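Local coordinates for probable TonB-dependent receptor (PDB 4K3F), which probably binds methionine in the periplasm as an NlpA-family lipoprotein, presumably for delivery to a membrane transporter, at residues His81-Gly86 with Ile170-Ala175; Phe57-Tyr62 with Ala110-Arg115; Leu117-Lys122 with Ala188-Asp193; Thr103-Asn108 with Ala156-Val161. One frame throughout, in Å; residues are numbered along the deposited sequence. Where two conformers were deposited one is given.

Interaction 1: His81-Gly86 with Ile170-Ala175; sequences HIEPLG and INTNYA. With MSE (selenomethionine), chain B.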
loop_
_atom_site.group_PDB
_atom_site.type_symbol
_atom_site.label_atom_id
_atom_site.label_comp_id
_atom_site.label_asym_id
_atom_site.label_seq_id
_atom_site.Cartn_x
_atom_site.Cartn_y
_atom_site.Cartn_z
ATOM N N HIS A 81 0.526 -8.980 -3.550
ATOM C CA HIS A 81 -0.602 -8.366 -4.212
ATOM C C HIS A 81 -0.337 -6.919 -4.532
ATOM O O HIS A 81 0.624 -6.326 -4.025
ATOM C CB HIS A 81 -1.876 -8.464 -3.353
ATOM C CG HIS A 81 -1.851 -7.602 -2.133
ATOM N ND1 HIS A 81 -1.484 -8.046 -0.884
ATOM C CD2 HIS A 81 -2.155 -6.291 -1.980
ATOM C CE1 HIS A 81 -1.564 -7.052 -0.021
ATOM N NE2 HIS A 81 -1.966 -5.974 -0.665
ATOM N N ILE A 82 -1.191 -6.371 -5.383
ATOM C CA ILE A 82 -1.128 -4.945 -5.725
ATOM C C ILE A 82 -2.446 -4.337 -5.299
ATOM O O ILE A 82 -3.500 -5.001 -5.376
ATOM C CB ILE A 82 -0.906 -4.711 -7.257
ATOM C CG1 ILE A 82 0.317 -5.486 -7.751
ATOM C CG2 ILE A 82 -0.697 -3.246 -7.576
ATOM C CD1 ILE A 82 -0.050 -6.582 -8.725
ATOM N N GLU A 83 -2.407 -3.086 -4.861
ATOM C CA GLU A 83 -3.608 -2.325 -4.452
ATOM C C GLU A 83 -3.679 -1.073 -5.294
ATOM O O GLU A 83 -3.216 -0.029 -4.870
ATOM C CB GLU A 83 -3.498 -1.880 -2.984
ATOM C CG GLU A 83 -3.496 -2.997 -1.994
ATOM C CD GLU A 83 -3.194 -2.562 -0.557
ATOM O OE1 GLU A 83 -3.279 -1.345 -0.182
ATOM O OE2 GLU A 83 -2.851 -3.458 0.193
ATOM N N PRO A 84 -4.245 -1.160 -6.505
ATOM C CA PRO A 84 -4.249 0.040 -7.348
ATOM C C PRO A 84 -4.833 1.257 -6.630
ATOM O O PRO A 84 -5.937 1.203 -6.068
ATOM C CB PRO A 84 -5.078 -0.385 -8.545
ATOM C CG PRO A 84 -4.791 -1.844 -8.644
ATOM C CD PRO A 84 -4.752 -2.331 -7.201
ATOM N N LEU A 85 -4.070 2.336 -6.618
ATOM C CA LEU A 85 -4.443 3.533 -5.847
ATOM C C LEU A 85 -5.490 4.334 -6.606
ATOM O O LEU A 85 -5.317 4.613 -7.810
ATOM C CB LEU A 85 -3.206 4.377 -5.620
ATOM C CG LEU A 85 -3.506 5.509 -4.634
ATOM C CD1 LEU A 85 -2.528 5.460 -3.504
ATOM C CD2 LEU A 85 -3.458 6.772 -5.418
ATOM N N GLY A 86 -6.547 4.724 -5.890
ATOM C CA GLY A 86 -7.601 5.527 -6.424
ATOM C C GLY A 86 -7.650 6.956 -5.904
ATOM O O GLY A 86 -7.153 7.278 -4.804
ATOM N N ILE A 170 -6.035 8.049 -1.986
ATOM C CA ILE A 170 -5.999 7.302 -0.724
ATOM C C ILE A 170 -5.517 5.897 -0.979
ATOM O O ILE A 170 -6.044 5.217 -1.854
ATOM C CB ILE A 170 -7.382 7.228 -0.106
ATOM C CG1 ILE A 170 -7.897 8.664 0.091
ATOM C CG2 ILE A 170 -7.321 6.466 1.196
ATOM C CD1 ILE A 170 -9.284 8.740 0.651
ATOM N N ASN A 171 -4.492 5.486 -0.236
ATOM C CA ASN A 171 -3.987 4.123 -0.301
ATOM C C ASN A 171 -5.133 3.161 -0.069
ATOM O O ASN A 171 -5.978 3.336 0.845
ATOM C CB ASN A 171 -2.899 3.868 0.733
ATOM C CG ASN A 171 -1.653 4.682 0.468
ATOM O OD1 ASN A 171 -1.520 5.839 0.936
ATOM N ND2 ASN A 171 -0.760 4.128 -0.317
ATOM N N THR A 172 -5.145 2.100 -0.857
ATOM C CA THR A 172 -6.319 1.197 -0.858
ATOM C C THR A 172 -6.569 0.515 0.505
ATOM O O THR A 172 -7.717 0.306 0.925
ATOM C CB THR A 172 -6.153 0.185 -1.999
ATOM O OG1 THR A 172 -6.223 0.918 -3.219
ATOM C CG2 THR A 172 -7.224 -0.889 -1.956
ATOM N N ASN A 173 -5.506 0.127 1.226
ATOM C CA ASN A 173 -5.698 -0.470 2.538
ATOM C C ASN A 173 -6.525 0.414 3.455
ATOM O O ASN A 173 -7.463 -0.070 4.099
ATOM C CB ASN A 173 -4.390 -0.878 3.210
ATOM C CG ASN A 173 -3.564 0.299 3.673
ATOM O OD1 ASN A 173 -2.964 1.021 2.878
ATOM N ND2 ASN A 173 -3.545 0.510 4.972
ATOM N N TYR A 174 -6.252 1.723 3.405
ATOM C CA TYR A 174 -7.001 2.681 4.167
ATOM C C TYR A 174 -8.386 2.962 3.551
ATOM O O TYR A 174 -9.355 3.093 4.278
ATOM C CB TYR A 174 -6.230 3.981 4.370
ATOM C CG TYR A 174 -5.028 3.832 5.277
ATOM C CD1 TYR A 174 -5.145 3.243 6.533
ATOM C CD2 TYR A 174 -3.791 4.269 4.883
ATOM C CE1 TYR A 174 -4.072 3.088 7.374
ATOM C CE2 TYR A 174 -2.691 4.152 5.708
ATOM C CZ TYR A 174 -2.799 3.526 6.939
ATOM O OH TYR A 174 -1.705 3.436 7.763
ATOM N N ALA A 175 -8.472 3.030 2.229
ATOM C CA ALA A 175 -9.755 3.197 1.571
ATOM C C ALA A 175 -10.767 2.080 1.915
ATOM O O ALA A 175 -11.915 2.363 2.213
ATOM C CB ALA A 175 -9.551 3.296 0.085
HETATM N N MSE B 300 -1.009 -1.164 1.095
HETATM C CA MSE B 300 -0.408 0.153 0.740
HETATM C C MSE B 300 -0.494 0.280 -0.777
HETATM O O MSE B 300 -0.205 -0.687 -1.489
HETATM O OXT MSE B 300 -0.836 1.351 -1.293
HETATM C CB MSE B 300 1.050 0.267 1.215
HETATM C CG MSE B 300 1.662 1.609 0.891
HETATM SE SE MSE B 300 3.569 1.620 1.362
HETATM C CE MSE B 300 3.434 1.536 3.244
HETATM O O HOH W 1 -3.037 1.884 -2.798
HETATM O O HOH W 2 -7.363 3.456 -3.389
#
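Glu83 and Asn173 meet beside the amino group of the bound selenomethionine. Glu83 OE1 accepts from the ligand N at 2.6 Å, a short bond, probably between charged groups. The same oxygen takes a weak bond from the backbone N of Asn173. The other carboxylate oxygen, Glu83 OE2, accepts from His81 NE2 at 2.8 Å through its anti lone pair and lies close to the imidazole plane. His81 is thus a second-shell residue that helps to fix the rotation of the carboxylate. Asn173 OD1 adds a weak bond to the ligand N and is also bonded to Tyr40 OH. At the carboxylate end of the ligand, Asn171 ND2 gives a nearly straight bond to OXT of the selenomethionine (2.9 Å, 169°).

Two waters bridge the segments. One accepts from Thr172 N and donates to Glu83 O and to the ligand OXT. The other accepts from Gly86 N, donates to Ile170 O and pairs with Thr172 OG1. Direct backbone bonding is limited to Ile170 N with Gly86 O at 3.1 Å.

The apolar part is small. Glu83 CB packs on Thr172 CB at 3.5 Å. Leu85 has CG anti to its own N (chi1 -171°), which carries CD1 over the backbone of Asn171, 3.8 Å from its CA.

The contact lies where strand 75-82 of the six-stranded sheet leads toward strand 86-88 of the five-stranded one, against the start of helix 172-177. Helix 11-26 touches His81 and Glu83, helix 110-122 packs on Leu85 and Asn171, and helix 158-161 lies against Ile170.

Interaction 2: Phe57-Tyr62 with Ala110-Arg115; sequences FQHQPY and ATNGGR. With MSE (selenomethionine), chain B.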
loop_
_atom_site.group_PDB
_atom_site.type_symbol
_atom_site.label_atom_id
_atom_site.label_comp_id
_atom_site.label_asym_id
_atom_site.label_seq_id
_atom_site.Cartn_x
_atom_site.Cartn_y
_atom_site.Cartn_z
ATOM N N PHE A 57 2.786 -5.174 4.830
ATOM C CA PHE A 57 2.043 -3.889 4.780
ATOM C C PHE A 57 2.509 -2.915 3.722
ATOM O O PHE A 57 1.798 -1.992 3.465
ATOM C CB PHE A 57 2.015 -3.135 6.120
ATOM C CG PHE A 57 3.258 -2.317 6.390
ATOM C CD1 PHE A 57 4.419 -2.917 6.793
ATOM C CD2 PHE A 57 3.247 -0.945 6.192
ATOM C CE1 PHE A 57 5.585 -2.149 7.049
ATOM C CE2 PHE A 57 4.377 -0.195 6.439
ATOM C CZ PHE A 57 5.537 -0.796 6.855
ATOM N N GLN A 58 3.693 -3.077 3.154
ATOM C CA GLN A 58 4.315 -1.993 2.330
ATOM C C GLN A 58 4.711 -2.525 0.971
ATOM O O GLN A 58 4.730 -3.753 0.750
ATOM C CB GLN A 58 5.544 -1.422 3.043
ATOM C CG GLN A 58 6.762 -2.355 2.969
ATOM C CD GLN A 58 7.742 -2.058 4.075
ATOM O OE1 GLN A 58 8.244 -0.938 4.214
ATOM N NE2 GLN A 58 7.936 -3.023 4.936
ATOM N N HIS A 59 5.016 -1.601 0.063
ATOM C CA HIS A 59 5.588 -1.951 -1.219
ATOM C C HIS A 59 7.096 -1.676 -1.185
ATOM O O HIS A 59 7.640 -1.145 -0.228
ATOM C CB HIS A 59 4.890 -1.233 -2.387
ATOM C CG HIS A 59 4.654 0.255 -2.184
ATOM N ND1 HIS A 59 5.692 1.168 -2.027
ATOM C CD2 HIS A 59 3.516 0.982 -2.119
ATOM C CE1 HIS A 59 5.191 2.389 -1.892
ATOM N NE2 HIS A 59 3.867 2.301 -1.965
ATOM N N GLN A 60 7.788 -2.114 -2.213
ATOM C CA GLN A 60 9.259 -2.033 -2.231
ATOM C C GLN A 60 9.765 -0.613 -2.267
ATOM O O GLN A 60 10.722 -0.294 -1.560
ATOM C CB GLN A 60 9.860 -2.891 -3.363
ATOM C CG GLN A 60 11.379 -3.034 -3.285
ATOM C CD GLN A 60 11.867 -4.192 -2.466
ATOM O OE1 GLN A 60 11.382 -5.334 -2.605
ATOM N NE2 GLN A 60 12.899 -3.930 -1.648
ATOM N N PRO A 61 9.148 0.273 -3.083
ATOM C CA PRO A 61 9.642 1.642 -2.999
ATOM C C PRO A 61 9.608 2.222 -1.590
ATOM O O PRO A 61 10.561 2.858 -1.158
ATOM C CB PRO A 61 8.757 2.393 -3.969
ATOM C CG PRO A 61 8.371 1.342 -4.988
ATOM C CD PRO A 61 8.229 0.065 -4.226
ATOM N N TYR A 62 8.552 1.963 -0.873
ATOM C CA TYR A 62 8.406 2.450 0.509
ATOM C C TYR A 62 9.500 1.859 1.415
ATOM O O TYR A 62 10.144 2.590 2.187
ATOM C CB TYR A 62 7.001 2.123 1.045
ATOM C CG TYR A 62 6.775 2.699 2.410
ATOM C CD1 TYR A 62 7.152 1.999 3.538
ATOM C CD2 TYR A 62 6.232 3.994 2.583
ATOM C CE1 TYR A 62 6.968 2.519 4.789
ATOM C CE2 TYR A 62 6.047 4.529 3.848
ATOM C CZ TYR A 62 6.418 3.798 4.940
ATOM O OH TYR A 62 6.258 4.365 6.205
ATOM N N ALA A 110 7.453 10.097 0.799
ATOM C CA ALA A 110 8.043 10.317 -0.513
ATOM C C ALA A 110 7.466 9.408 -1.622
ATOM O O ALA A 110 7.161 9.877 -2.744
ATOM C CB ALA A 110 9.567 10.150 -0.444
ATOM N N THR A 111 7.333 8.107 -1.345
ATOM C CA THR A 111 6.902 7.188 -2.391
ATOM C C THR A 111 5.404 7.190 -2.658
ATOM O O THR A 111 4.996 7.137 -3.796
ATOM C CB THR A 111 7.423 5.755 -2.196
ATOM O OG1 THR A 111 6.884 5.159 -1.000
ATOM C CG2 THR A 111 8.930 5.779 -2.100
ATOM N N ASN A 112 4.585 7.267 -1.631
ATOM C CA ASN A 112 3.147 7.334 -1.876
ATOM C C ASN A 112 2.681 8.715 -2.376
ATOM O O ASN A 112 1.715 8.790 -3.155
ATOM C CB ASN A 112 2.357 6.812 -0.690
ATOM C CG ASN A 112 2.582 5.351 -0.470
ATOM O OD1 ASN A 112 2.158 4.501 -1.266
ATOM N ND2 ASN A 112 3.210 5.047 0.624
ATOM N N GLY A 113 3.394 9.770 -1.974
ATOM C CA GLY A 113 3.179 11.108 -2.537
ATOM C C GLY A 113 3.533 11.108 -4.028
ATOM O O GLY A 113 2.749 11.549 -4.860
ATOM N N GLY A 114 4.698 10.562 -4.381
ATOM C CA GLY A 114 5.133 10.532 -5.768
ATOM C C GLY A 114 4.193 9.732 -6.632
ATOM O O GLY A 114 3.850 10.125 -7.722
ATOM N N ARG A 115 3.799 8.568 -6.108
ATOM C CA ARG A 115 2.823 7.701 -6.731
ATOM C C ARG A 115 1.488 8.428 -7.040
ATOM O O ARG A 115 0.934 8.297 -8.130
ATOM C CB ARG A 115 2.597 6.546 -5.787
ATOM C CG ARG A 115 1.445 5.660 -6.081
ATOM C CD ARG A 115 1.329 4.649 -4.956
ATOM N NE ARG A 115 0.544 3.552 -5.415
ATOM C CZ ARG A 115 0.227 2.493 -4.683
ATOM N NH1 ARG A 115 0.595 2.428 -3.403
ATOM N NH2 ARG A 115 -0.486 1.545 -5.229
HETATM N N MSE B 300 -1.009 -1.164 1.095
HETATM C CA MSE B 300 -0.408 0.153 0.740
HETATM C C MSE B 300 -0.494 0.280 -0.777
HETATM O O MSE B 300 -0.205 -0.687 -1.489
HETATM O OXT MSE B 300 -0.836 1.351 -1.293
HETATM C CB MSE B 300 1.050 0.267 1.215
HETATM C CG MSE B 300 1.662 1.609 0.891
HETATM SE SE MSE B 300 3.569 1.620 1.362
HETATM C CE MSE B 300 3.434 1.536 3.244
#
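His59 is bonded at its edge to Asn112 while the ligand selenium lies over one face of its ring. The ligand SE sits 3.4 Å above the His59 ring plane, offset toward its rim. At the ring edge, His59 NE2 donates to Asn112 OD1 (2.9 Å, 163°). The bond runs close to the imidazole plane, but the donor stands above the plane of the Asn112 amide, which is turned 58° from the ring. The other ring nitrogen, ND1, accepts from Tyr62 N at 3.2 Å. This is an N-cap bond at the start of helix 60-70. With CG between the backbone N and the carbonyl carbon (chi1 46°), the ring can cap the helix and still reach Asn112. Both nitrogens are used, and the ring is held on two sides.

Thr111 OG1 approaches the His59 edge at CE1. Its CG2 rests on Pro61, 3.5 Å from the carbonyl O. The ligand methyl CE lies over the centre of the Tyr62 ring, a CH-pi arrangement, while Tyr62 OH is bonded to Tyr40 O.

Arg115 NH1 donates to the ligand OXT at 2.8 Å and makes a weak bond to Asn112 OD1. Arg115 NH2 forms a salt bridge with Glu190.

The arrangement is that of a periplasmic binding protein cleft: aromatic rings around the selenoether tail, and an arginine at the ligand carboxylate, consistent with two lobes closed on the amino acid.

Interaction 3: Leu117-Lys122 with Ala188-Asp193; sequences LLLLDK and AIEGSD. With GOL (glycerol), chain F.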
loop_
_atom_site.group_PDB
_atom_site.type_symbol
_atom_site.label_atom_id
_atom_site.label_comp_id
_atom_site.label_asym_id
_atom_site.label_seq_id
_atom_site.Cartn_x
_atom_site.Cartn_y
_atom_site.Cartn_z
ATOM N N LEU A 117 1.104 11.714 -7.326
ATOM C CA LEU A 117 1.333 12.717 -8.369
ATOM C C LEU A 117 1.366 12.048 -9.757
ATOM O O LEU A 117 0.878 12.613 -10.746
ATOM C CB LEU A 117 2.624 13.474 -8.114
ATOM C CG LEU A 117 2.577 14.424 -6.921
ATOM C CD1 LEU A 117 3.977 14.935 -6.586
ATOM C CD2 LEU A 117 1.648 15.593 -7.223
ATOM N N LEU A 118 1.961 10.862 -9.835
ATOM C CA LEU A 118 1.985 10.131 -11.109
ATOM C C LEU A 118 0.591 9.736 -11.596
ATOM O O LEU A 118 0.328 9.777 -12.799
ATOM C CB LEU A 118 2.888 8.893 -11.014
ATOM C CG LEU A 118 4.386 9.216 -10.942
ATOM C CD1 LEU A 118 5.178 7.935 -10.749
ATOM C CD2 LEU A 118 4.887 9.920 -12.176
ATOM N N LEU A 119 -0.302 9.376 -10.680
ATOM C CA LEU A 119 -1.698 9.093 -11.039
ATOM C C LEU A 119 -2.355 10.381 -11.536
ATOM O O LEU A 119 -3.087 10.367 -12.539
ATOM C CB LEU A 119 -2.488 8.506 -9.842
ATOM C CG LEU A 119 -3.961 8.229 -10.154
ATOM C CD1 LEU A 119 -4.114 7.289 -11.364
ATOM C CD2 LEU A 119 -4.703 7.712 -8.925
ATOM N N LEU A 120 -2.124 11.508 -10.857
ATOM C CA LEU A 120 -2.684 12.790 -11.339
ATOM C C LEU A 120 -2.161 13.102 -12.752
ATOM O O LEU A 120 -2.896 13.635 -13.622
ATOM C CB LEU A 120 -2.364 13.953 -10.397
ATOM C CG LEU A 120 -2.993 13.835 -9.017
ATOM C CD1 LEU A 120 -2.512 14.939 -8.064
ATOM C CD2 LEU A 120 -4.500 13.868 -9.127
ATOM N N ASP A 121 -0.893 12.779 -12.998
ATOM C CA ASP A 121 -0.312 12.986 -14.326
ATOM C C ASP A 121 -0.990 12.042 -15.354
ATOM O O ASP A 121 -1.410 12.467 -16.446
ATOM C CB ASP A 121 1.212 12.843 -14.249
ATOM C CG ASP A 121 1.903 12.894 -15.633
ATOM O OD1 ASP A 121 1.810 11.905 -16.416
ATOM O OD2 ASP A 121 2.583 13.900 -15.908
ATOM N N LYS A 122 -1.130 10.772 -14.991
ATOM C CA LYS A 122 -1.746 9.806 -15.896
ATOM C C LYS A 122 -3.158 10.232 -16.255
ATOM O O LYS A 122 -3.563 10.115 -17.406
ATOM C CB LYS A 122 -1.802 8.417 -15.257
ATOM C CG LYS A 122 -2.031 7.326 -16.283
ATOM C CD LYS A 122 -2.322 5.988 -15.636
ATOM C CE LYS A 122 -2.231 4.882 -16.676
ATOM N NZ LYS A 122 -2.130 3.556 -16.023
ATOM N N ALA A 188 -10.315 8.231 -10.705
ATOM C CA ALA A 188 -9.170 7.785 -11.482
ATOM C C ALA A 188 -8.519 6.689 -10.657
ATOM O O ALA A 188 -8.633 6.670 -9.445
ATOM C CB ALA A 188 -8.181 8.921 -11.685
ATOM N N ILE A 189 -7.813 5.799 -11.321
ATOM C CA ILE A 189 -7.172 4.712 -10.628
ATOM C C ILE A 189 -5.964 4.219 -11.378
ATOM O O ILE A 189 -5.942 4.249 -12.622
ATOM C CB ILE A 189 -8.152 3.541 -10.430
ATOM C CG1 ILE A 189 -7.592 2.550 -9.422
ATOM C CG2 ILE A 189 -8.474 2.865 -11.760
ATOM C CD1 ILE A 189 -8.663 1.748 -8.771
ATOM N N GLU A 190 -4.960 3.741 -10.648
ATOM C CA GLU A 190 -3.799 3.117 -11.281
ATOM C C GLU A 190 -4.182 1.852 -12.053
ATOM O O GLU A 190 -5.180 1.186 -11.729
ATOM C CB GLU A 190 -2.802 2.676 -10.239
ATOM C CG GLU A 190 -2.139 3.811 -9.500
ATOM C CD GLU A 190 -1.189 3.332 -8.450
ATOM O OE1 GLU A 190 -1.470 2.262 -7.833
ATOM O OE2 GLU A 190 -0.162 4.038 -8.217
ATOM N N GLY A 191 -3.349 1.476 -13.009
ATOM C CA GLY A 191 -3.326 0.079 -13.498
ATOM C C GLY A 191 -2.693 -0.844 -12.453
ATOM O O GLY A 191 -2.087 -0.377 -11.471
ATOM N N SER A 192 -2.785 -2.160 -12.641
ATOM C CA SER A 192 -2.178 -3.068 -11.657
ATOM C C SER A 192 -0.753 -3.495 -11.986
ATOM O O SER A 192 -0.107 -4.111 -11.149
ATOM C CB SER A 192 -3.038 -4.299 -11.478
ATOM O OG SER A 192 -3.177 -4.948 -12.733
ATOM N N ASP A 193 -0.272 -3.207 -13.197
ATOM C CA ASP A 193 1.137 -3.451 -13.531
ATOM C C ASP A 193 1.989 -2.258 -13.140
ATOM O O ASP A 193 2.225 -1.352 -13.927
ATOM C CB ASP A 193 1.300 -3.756 -15.021
ATOM C CG ASP A 193 1.306 -5.241 -15.304
ATOM O OD1 ASP A 193 0.556 -5.984 -14.623
ATOM O OD2 ASP A 193 2.069 -5.665 -16.197
HETATM C C1 GOL F . 1.040 2.825 -11.954
HETATM O O1 GOL F . 2.408 2.561 -12.309
HETATM C C2 GOL F . 0.269 2.914 -13.261
HETATM O O2 GOL F . -1.017 3.547 -13.102
HETATM C C3 GOL F . 0.124 1.508 -13.833
HETATM O O3 GOL F . -0.665 1.600 -15.023
#
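This is a mainly apolar contact near the surface, between the later turns of helix 110-122 and the edge strand 188-189 with the loop after it. Leu119 carries it. Its CG is anti to the backbone N (chi1 178°), and the two methyls reach different parts of the strand. CD1 sits over the peptide joining Ile189 and Glu190, 3.6 Å from Ile189 C. CD2 lies 4.1 Å from Ala188 O. The side chain of Ala188 adds a looser touch, with its CB 4.4 Å from Leu119 CD1. No hydrogen bond crosses directly.

Strand 188-189 is an outermost strand of the five-stranded sheet, and helix 110-122 packs on that sheet. Leu119 also touches Leu169 of strand 167-170. Glu190 turns its carboxylate to Leu85 N in a hydrogen bond.

At the outer end, the extended Lys122 reaches toward Gly191. In one of its two conformers its NZ is 3.9 Å from Gly191 N, and a glycerol, probably from the crystallisation liquor, bridges the two. There Lys122 NZ donates to glycerol O3 at 2.6 Å and to O2 at 3.1 Å, a link that is doubtful as a lasting one. Glycerol O2 also accepts from Gly191 N.

Interaction 4: Thr103-Asn108 with Ala156-Val161; sequences TVVIPN and ATLPRV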
loop_
_atom_site.group_PDB
_atom_site.type_symbol
_atom_site.label_atom_id
_atom_site.label_comp_id
_atom_site.label_asym_id
_atom_site.label_seq_id
_atom_site.Cartn_x
_atom_site.Cartn_y
_atom_site.Cartn_z
ATOM N N THR A 103 -8.722 21.608 -4.131
ATOM C CA THR A 103 -7.866 21.024 -3.151
ATOM C C THR A 103 -7.819 19.528 -3.364
ATOM O O THR A 103 -8.843 18.840 -3.311
ATOM C CB THR A 103 -8.302 21.372 -1.711
ATOM O OG1 THR A 103 -9.694 21.047 -1.512
ATOM C CG2 THR A 103 -8.076 22.855 -1.446
ATOM N N VAL A 104 -6.608 19.036 -3.569
ATOM C CA VAL A 104 -6.360 17.600 -3.804
ATOM C C VAL A 104 -5.301 17.138 -2.815
ATOM O O VAL A 104 -4.143 17.577 -2.877
ATOM C CB VAL A 104 -5.895 17.386 -5.250
ATOM C CG1 VAL A 104 -5.618 15.937 -5.542
ATOM C CG2 VAL A 104 -6.961 17.903 -6.212
ATOM N N VAL A 105 -5.683 16.246 -1.908
ATOM C CA VAL A 105 -4.764 15.796 -0.874
ATOM C C VAL A 105 -4.151 14.447 -1.276
ATOM O O VAL A 105 -4.826 13.583 -1.841
ATOM C CB VAL A 105 -5.408 15.776 0.533
ATOM C CG1 VAL A 105 -6.551 14.770 0.620
ATOM C CG2 VAL A 105 -4.363 15.548 1.598
ATOM N N ILE A 106 -2.862 14.322 -1.009
ATOM C CA ILE A 106 -2.113 13.100 -1.309
ATOM C C ILE A 106 -1.269 12.742 -0.081
ATOM O O ILE A 106 -1.087 13.556 0.810
ATOM C CB ILE A 106 -1.211 13.327 -2.560
ATOM C CG1 ILE A 106 -0.053 14.264 -2.252
ATOM C CG2 ILE A 106 -2.060 13.807 -3.749
ATOM C CD1 ILE A 106 0.911 14.504 -3.403
ATOM N N PRO A 107 -0.752 11.526 -0.033
ATOM C CA PRO A 107 0.127 11.202 1.090
ATOM C C PRO A 107 1.406 12.031 1.142
ATOM O O PRO A 107 1.924 12.442 0.124
ATOM C CB PRO A 107 0.463 9.713 0.860
ATOM C CG PRO A 107 -0.682 9.196 0.038
ATOM C CD PRO A 107 -1.060 10.344 -0.873
ATOM N N ASN A 108 1.895 12.255 2.337
ATOM C CA ASN A 108 3.075 13.129 2.532
ATOM C C ASN A 108 4.396 12.368 2.657
ATOM O O ASN A 108 5.439 12.977 2.873
ATOM C CB ASN A 108 2.889 14.094 3.706
ATOM C CG ASN A 108 2.821 13.407 5.061
ATOM O OD1 ASN A 108 2.901 12.189 5.190
ATOM N ND2 ASN A 108 2.784 14.215 6.098
ATOM N N ALA A 156 -2.712 7.612 6.588
ATOM C CA ALA A 156 -3.814 7.051 7.344
ATOM C C ALA A 156 -4.916 8.065 7.638
ATOM O O ALA A 156 -6.052 7.675 7.905
ATOM C CB ALA A 156 -3.304 6.485 8.664
ATOM N N THR A 157 -4.594 9.348 7.541
ATOM C CA THR A 157 -5.532 10.406 7.876
ATOM C C THR A 157 -6.421 10.834 6.710
ATOM O O THR A 157 -7.353 11.599 6.892
ATOM C CB THR A 157 -4.833 11.667 8.405
ATOM O OG1 THR A 157 -4.200 12.386 7.357
ATOM C CG2 THR A 157 -3.849 11.369 9.541
ATOM N N LEU A 158 -6.104 10.374 5.500
ATOM C CA LEU A 158 -6.805 10.868 4.350
ATOM C C LEU A 158 -8.316 10.526 4.307
ATOM O O LEU A 158 -9.120 11.376 3.884
ATOM C CB LEU A 158 -6.085 10.476 3.049
ATOM C CG LEU A 158 -4.610 10.897 2.913
ATOM C CD1 LEU A 158 -4.173 10.793 1.429
ATOM C CD2 LEU A 158 -4.322 12.278 3.434
ATOM N N PRO A 159 -8.725 9.339 4.762
ATOM C CA PRO A 159 -10.195 9.085 4.709
ATOM C C PRO A 159 -10.985 10.047 5.576
ATOM O O PRO A 159 -12.098 10.416 5.217
ATOM C CB PRO A 159 -10.322 7.655 5.244
ATOM C CG PRO A 159 -9.013 7.015 4.853
ATOM C CD PRO A 159 -7.977 8.086 5.015
ATOM N N ARG A 160 -10.380 10.484 6.674
ATOM C CA ARG A 160 -11.024 11.398 7.603
ATOM C C ARG A 160 -11.122 12.807 7.066
ATOM O O ARG A 160 -11.951 13.593 7.574
ATOM C CB ARG A 160 -10.303 11.419 8.964
ATOM C CG ARG A 160 -10.759 10.308 9.906
ATOM C CD ARG A 160 -10.267 10.529 11.334
ATOM N NE ARG A 160 -8.833 10.843 11.378
ATOM C CZ ARG A 160 -7.845 9.970 11.595
ATOM N NH1 ARG A 160 -8.091 8.680 11.820
ATOM N NH2 ARG A 160 -6.587 10.398 11.597
ATOM N N VAL A 161 -10.275 13.162 6.096
ATOM C CA VAL A 161 -10.363 14.519 5.526
ATOM C C VAL A 161 -11.087 14.541 4.206
ATOM O O VAL A 161 -11.272 15.608 3.637
ATOM C CB VAL A 161 -9.018 15.282 5.388
ATOM C CG1 VAL A 161 -8.307 15.386 6.728
ATOM C CG2 VAL A 161 -8.138 14.692 4.329
#
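Leu158 and Val105 slide past each other, their side chains running in opposite directions. Each points from its own backbone toward the other segment. The touching atoms are methyls: Leu158 CD2 lies 3.8 Å from Val105 CG2. The second branch of Leu158 goes elsewhere. Its CD1 reaches along the strand to the peptide between Ile106 and Pro107, 3.8 Å from both Ile106 C and Pro107 N. Pro107 lies at about a right angle to the leucine, and its ring meets the same methyl through CD at 3.9 Å. The leucine fork therefore spans three successive residues of the strand. CG of Leu158 is anti to the carbonyl carbon (chi1 -56°), which sends the fork toward the strand.

Strand 103-107 is an inner strand of the mixed five-stranded sheet, between strands 149-153 and 167-170. The short, weakly bonded helix 158-161 covers one face of it. Ile106 points away from this helix and packs on Ala116 and Leu117 of helix 110-122. The sheet is thus sandwiched between helices, as in the alpha/beta lobes of periplasmic binding proteins.

Val161 lies one turn further on and crosses Val105 at a slant. Its CG2 comes 4.0 Å from Val105 CG1, the other branch of the valine. Val105 thus gives one methyl to each helix residue. Leu158 also rests on Ile170 and Leu153 of the flanking strands. No hydrogen bond joins the two segments.

In the fold
Interactions 1, 2 and 4 are buried, and interaction 3 lies at the surface. The first two are polar and close round the same ligand from different sides. They touch through Asn171 and Asn112, a probable hydrogen bond. Interaction 1 uses waters and a carboxylate, whereas interaction 2 relies on aromatic rings and an arginine. Interactions 3 and 4 are chiefly apolar and belong to the five-stranded sheet, at its edge and interior respectively. Helix 110-122 serves both 2 and 3. Glu190 of interaction 3 ties it to both 1 and 2. Interaction 4 is nested within the chain loop that interaction 1 closes.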